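Local coordinates for epimerase (Methylomonas sp. DH-1, PDB 7CJ7), which catalyses the manganese-dependent epimerization of ketoses at C3, with its highest activity toward L-ribulose, at residues G18-A23 against A53-L58; N130-M135 against L172-R177. All blocks are in the same frame, centred on the assembly; numbering follows the deposited sequence.

Contact 1. Residues G18-A23 against A53-L58. With MG (magnesium ion), chain E.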
loop_
_atom_site.group_PDB
_atom_site.type_symbol
_atom_site.label_atom_id
_atom_site.label_comp_id
_atom_site.label_asym_id
_atom_site.label_seq_id
_atom_site.Cartn_x
_atom_site.Cartn_y
_atom_site.Cartn_z
ATOM N N GLY A 18 6.311 1.556 -21.827
ATOM C CA GLY A 18 6.234 0.319 -21.028
ATOM C C GLY A 18 7.360 -0.652 -21.350
ATOM O O GLY A 18 7.548 -1.613 -20.587
ATOM N N ASP A 19 8.080 -0.424 -22.445
ATOM C CA ASP A 19 9.212 -1.277 -22.884
ATOM C C ASP A 19 10.369 -0.355 -23.258
ATOM O O ASP A 19 10.125 0.842 -23.513
ATOM C CB ASP A 19 8.825 -2.171 -24.062
ATOM C CG ASP A 19 8.592 -1.403 -25.351
ATOM O OD1 ASP A 19 9.091 -0.261 -25.457
ATOM O OD2 ASP A 19 7.911 -1.952 -26.241
ATOM N N TRP A 20 11.582 -0.890 -23.279
ATOM C CA TRP A 20 12.775 -0.132 -23.723
ATOM C C TRP A 20 13.257 -0.685 -25.068
ATOM O O TRP A 20 14.455 -0.964 -25.200
ATOM C CB TRP A 20 13.870 -0.151 -22.653
ATOM C CG TRP A 20 14.813 0.998 -22.810
ATOM C CD1 TRP A 20 16.051 0.975 -23.376
ATOM C CD2 TRP A 20 14.550 2.376 -22.486
ATOM N NE1 TRP A 20 16.585 2.232 -23.405
ATOM C CE2 TRP A 20 15.691 3.113 -22.860
ATOM C CE3 TRP A 20 13.463 3.056 -21.928
ATOM C CZ2 TRP A 20 15.784 4.490 -22.667
ATOM C CZ3 TRP A 20 13.552 4.418 -21.742
ATOM C CH2 TRP A 20 14.697 5.125 -22.111
ATOM N N SER A 21 12.346 -0.826 -26.033
ATOM C CA SER A 21 12.667 -1.105 -27.457
ATOM C C SER A 21 13.336 0.132 -28.064
ATOM O O SER A 21 13.317 1.187 -27.415
ATOM C CB SER A 21 11.429 -1.478 -28.220
ATOM O OG SER A 21 10.555 -0.366 -28.314
ATOM N N ALA A 22 13.904 0.014 -29.266
ATOM C CA ALA A 22 14.456 1.165 -30.012
ATOM C C ALA A 22 13.418 2.291 -30.013
ATOM O O ALA A 22 13.791 3.445 -29.739
ATOM C CB ALA A 22 14.827 0.755 -31.412
ATOM N N ALA A 23 12.162 1.951 -30.312
ATOM C CA ALA A 23 11.034 2.898 -30.452
ATOM C C ALA A 23 10.653 3.460 -29.080
ATOM O O ALA A 23 10.459 4.696 -28.980
ATOM C CB ALA A 23 9.862 2.205 -31.100
ATOM N N ALA A 53 24.181 0.930 -26.904
ATOM C CA ALA A 53 24.764 1.853 -27.903
ATOM C C ALA A 53 23.660 2.753 -28.484
ATOM O O ALA A 53 23.876 3.976 -28.602
ATOM C CB ALA A 53 25.485 1.065 -28.960
ATOM N N LEU A 54 22.501 2.181 -28.801
ATOM C CA LEU A 54 21.367 2.926 -29.402
ATOM C C LEU A 54 20.864 3.944 -28.377
ATOM O O LEU A 54 20.652 5.111 -28.749
ATOM C CB LEU A 54 20.278 1.927 -29.793
ATOM C CG LEU A 54 19.071 2.501 -30.525
ATOM C CD1 LEU A 54 18.412 1.430 -31.376
ATOM C CD2 LEU A 54 18.068 3.087 -29.555
ATOM N N THR A 55 20.744 3.541 -27.112
ATOM C CA THR A 55 20.252 4.426 -26.025
ATOM C C THR A 55 21.243 5.579 -25.855
ATOM O O THR A 55 20.794 6.727 -25.734
ATOM C CB THR A 55 20.027 3.652 -24.724
ATOM O OG1 THR A 55 19.002 2.689 -24.967
ATOM C CG2 THR A 55 19.632 4.542 -23.567
ATOM N N LYS A 56 22.540 5.279 -25.821
ATOM C CA LYS A 56 23.602 6.311 -25.720
ATOM C C LYS A 56 23.429 7.350 -26.845
ATOM O O LYS A 56 23.442 8.549 -26.547
ATOM C CB LYS A 56 24.964 5.611 -25.722
ATOM C CG LYS A 56 26.158 6.542 -25.719
ATOM C CD LYS A 56 25.941 7.782 -24.915
ATOM C CE LYS A 56 26.370 7.655 -23.472
ATOM N NZ LYS A 56 27.084 8.878 -23.036
ATOM N N ASP A 57 23.243 6.910 -28.091
ATOM C CA ASP A 57 23.048 7.808 -29.260
ATOM C C ASP A 57 21.816 8.696 -29.030
ATOM O O ASP A 57 21.878 9.898 -29.364
ATOM C CB ASP A 57 22.906 7.015 -30.559
ATOM C CG ASP A 57 24.187 6.364 -31.044
ATOM O OD1 ASP A 57 25.273 6.713 -30.509
ATOM O OD2 ASP A 57 24.092 5.526 -31.976
ATOM N N LEU A 58 20.735 8.137 -28.481
ATOM C CA LEU A 58 19.474 8.893 -28.234
ATOM C C LEU A 58 19.731 9.953 -27.162
ATOM O O LEU A 58 19.267 11.099 -27.331
ATOM C CB LEU A 58 18.352 7.939 -27.820
ATOM C CG LEU A 58 17.786 7.085 -28.949
ATOM C CD1 LEU A 58 16.882 5.992 -28.400
ATOM C CD2 LEU A 58 17.052 7.952 -29.959
HETATM MG MG MG E . 27.095 5.903 -30.255
HETATM O O HOH W 1 26.605 4.603 -28.957
HETATM O O HOH W 2 26.264 4.301 -32.006
HETATM O O HOH W 3 29.174 5.281 -30.495
HETATM O O HOH W 4 27.623 7.449 -29.146
#
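A loop-to-helix contact on the rim of the TIM barrel joins Trp20, in the loop that follows strand 8-12, to Thr55 near the start of helix 52-61. The indole comes in edge first. Its NE1 donates to Thr55 OG1 at 2.9 Å, with an N-H...O angle of 162°, and the oxygen lies almost in the ring plane. Trp20 has its CG anti to the main-chain nitrogen (chi1 -157°), which swings the indole out toward the helix. Thr55 OG1 is gripped twice, since it also bonds to Asp51 O, the residue just ahead of helix 52-61; the methyl CG2 rides beside the indole edge, 3.8 Å from Trp20 NE1. Ile40 and Ile42 of strand 39-43 also touch the indole, so it lies between strand 39-43 and helix 52-61. Where helix 22-35 begins behind its N-cap Ser21, Ala22 CB meets Leu54 CD1 at 3.6 Å, an apolar touch nearer the solvent. Helix 52-61 also carries a magnesium ion, away from the Trp20 loop: Asp57 OD1 binds it at 2.0 Å along with four waters, and one of these waters donates to Ala53 O.

Contact 2. Residues N130-M135 against L172-R177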
loop_
_atom_site.group_PDB
_atom_site.type_symbol
_atom_site.label_atom_id
_atom_site.label_comp_id
_atom_site.label_asym_id
_atom_site.label_seq_id
_atom_site.Cartn_x
_atom_site.Cartn_y
_atom_site.Cartn_z
ATOM N N ASN A 130 21.917 -11.163 4.613
ATOM C CA ASN A 130 22.235 -11.445 3.186
ATOM C C ASN A 130 22.091 -10.156 2.365
ATOM O O ASN A 130 22.956 -9.880 1.523
ATOM C CB ASN A 130 21.374 -12.597 2.656
ATOM C CG ASN A 130 21.746 -13.922 3.283
ATOM O OD1 ASN A 130 22.771 -14.022 3.953
ATOM N ND2 ASN A 130 20.914 -14.936 3.088
ATOM N N SER A 131 21.049 -9.369 2.614
ATOM C CA SER A 131 20.801 -8.082 1.912
ATOM C C SER A 131 21.956 -7.107 2.181
ATOM O O SER A 131 22.517 -6.539 1.238
ATOM C CB SER A 131 19.499 -7.500 2.353
ATOM O OG SER A 131 19.148 -6.417 1.513
ATOM N N VAL A 132 22.330 -6.939 3.446
ATOM C CA VAL A 132 23.459 -6.046 3.845
ATOM C C VAL A 132 24.721 -6.467 3.079
ATOM O O VAL A 132 25.405 -5.586 2.496
ATOM C CB VAL A 132 23.687 -6.081 5.365
ATOM C CG1 VAL A 132 24.975 -5.371 5.754
ATOM C CG2 VAL A 132 22.512 -5.463 6.102
ATOM N N ALA A 133 25.053 -7.755 3.101
ATOM C CA ALA A 133 26.293 -8.267 2.478
ATOM C C ALA A 133 26.238 -7.993 0.972
ATOM O O ALA A 133 27.255 -7.556 0.406
ATOM C CB ALA A 133 26.462 -9.736 2.773
ATOM N N ALA A 134 25.086 -8.250 0.347
ATOM C CA ALA A 134 24.889 -8.040 -1.105
ATOM C C ALA A 134 25.120 -6.566 -1.431
ATOM O O ALA A 134 25.709 -6.266 -2.489
ATOM C CB ALA A 134 23.511 -8.481 -1.530
ATOM N N MET A 135 24.657 -5.657 -0.569
ATOM C CA MET A 135 24.775 -4.210 -0.868
ATOM C C MET A 135 26.227 -3.766 -0.655
ATOM O O MET A 135 26.671 -2.834 -1.355
ATOM C CB MET A 135 23.802 -3.373 -0.039
ATOM C CG MET A 135 22.348 -3.613 -0.426
ATOM S SD MET A 135 21.973 -3.316 -2.180
ATOM C CE MET A 135 22.314 -4.924 -2.897
ATOM N N LEU A 172 21.798 0.976 6.376
ATOM C CA LEU A 172 22.977 1.596 5.722
ATOM C C LEU A 172 24.148 1.655 6.709
ATOM O O LEU A 172 25.294 1.608 6.258
ATOM C CB LEU A 172 22.589 2.978 5.211
ATOM C CG LEU A 172 21.802 2.965 3.905
ATOM C CD1 LEU A 172 21.259 4.342 3.597
ATOM C CD2 LEU A 172 22.671 2.481 2.773
ATOM N N ASP A 173 23.873 1.743 8.010
ATOM C CA ASP A 173 24.947 1.759 9.038
ATOM C C ASP A 173 25.671 0.411 9.021
ATOM O O ASP A 173 26.891 0.395 9.216
ATOM C CB ASP A 173 24.406 2.025 10.439
ATOM C CG ASP A 173 23.967 3.454 10.676
ATOM O OD1 ASP A 173 24.450 4.342 9.949
ATOM O OD2 ASP A 173 23.144 3.666 11.606
ATOM N N GLU A 174 24.944 -0.681 8.782
ATOM C CA GLU A 174 25.520 -2.051 8.714
ATOM C C GLU A 174 26.232 -2.220 7.365
ATOM O O GLU A 174 27.287 -2.859 7.327
ATOM C CB GLU A 174 24.439 -3.112 8.954
ATOM C CG GLU A 174 23.786 -3.018 10.329
ATOM C CD GLU A 174 22.546 -3.881 10.538
ATOM O OE1 GLU A 174 21.738 -3.563 11.441
ATOM O OE2 GLU A 174 22.378 -4.873 9.803
ATOM N N VAL A 175 25.692 -1.659 6.282
ATOM C CA VAL A 175 26.377 -1.708 4.963
ATOM C C VAL A 175 27.714 -0.967 5.091
ATOM O O VAL A 175 28.743 -1.512 4.686
ATOM C CB VAL A 175 25.493 -1.105 3.859
ATOM C CG1 VAL A 175 26.281 -0.940 2.570
ATOM C CG2 VAL A 175 24.239 -1.947 3.663
ATOM N N ASN A 176 27.672 0.247 5.635
ATOM C CA ASN A 176 28.870 1.057 5.953
ATOM C C ASN A 176 29.742 1.235 4.703
ATOM O O ASN A 176 30.936 0.886 4.745
ATOM C CB ASN A 176 29.682 0.406 7.068
ATOM C CG ASN A 176 30.704 1.379 7.594
ATOM O OD1 ASN A 176 30.458 2.579 7.557
ATOM N ND2 ASN A 176 31.826 0.875 8.075
ATOM N N ARG A 177 29.163 1.764 3.630
ATOM C CA ARG A 177 29.877 2.086 2.372
ATOM C C ARG A 177 29.614 3.542 2.015
ATOM O O ARG A 177 28.475 3.995 2.068
ATOM C CB ARG A 177 29.430 1.132 1.263
ATOM C CG ARG A 177 29.887 -0.303 1.479
ATOM C CD ARG A 177 31.395 -0.408 1.527
ATOM N NE ARG A 177 31.874 -1.770 1.390
ATOM C CZ ARG A 177 32.085 -2.589 2.406
ATOM N NH1 ARG A 177 31.820 -2.183 3.633
ATOM N NH2 ARG A 177 32.551 -3.808 2.199
#
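Two flat groups of helix 165-175 meet Val132 of helix 125-143: the peptide linking Glu174 to Val175, and the Glu174 carboxylate. Val132 CG1 sits over one face of that peptide, 3.8 Å from Glu174 C and equally near Val175 N. The carboxylate is approached less squarely: its OE2 is 3.8 Å from Val132 CG2, and the methyl lies obliquely off the carboxylate plane. The two side chains cross at about a right angle, Glu174 running extended past the fork of the valine. OE2 also has a weak, long ion pair with Arg128, one turn back from Val132, and Glu174 is on the exposed side of the contact.

Deeper in, Val175 CG2 enters the angle between Val132 and Met135, which are one turn apart. It is 4.0 Å from Met135 CB and 4.1 Å from Val132 CG1, and it touches Val132 O as well. With Val175 CG1 anti to the backbone N (chi1 170°), CG2 falls anti to the carbonyl carbon and points into this angle. The backbones come close here, with Val132 CA and Val175 CA 5.3 Å apart. An alanine in place of Val132 would probably leave a gap over the Glu174-Val175 peptide and let the Glu174 side chain shift.

No hydrogen bond joins the two segments directly, but farther along helix 125-143, Gln136 NE2 bonds to Val175 O and Asp140 OD1 takes a salt bridge from Arg177 NE. Phe171 backs both Val132 and Met135, and Met135 reaches Leu151 on strand 148-152, next to the manganese ligand Glu152. This is the packing of neighbouring outer helices against each other and their strand that builds the shell of a TIM barrel.

From the N terminus, the chain leaves strand 8-12, passes through 18-23, and runs down helix 22-35 and up strand 39-43 before 53-58 closes contact 1, tying the first barrel loop to the second outer helix. Two more strands follow before contact 2 opens at 130-135; strand 148-152 lies inside its loop, which closes at 172-177, joining the helices on either side of that strand in sequence. The loops therefore come in series, neither nested nor crossed. Their centres are 32 Å apart and their nearest atoms about 22 Å, so they lie in separate sectors of the same closed barrel, and the other subunit touches neither.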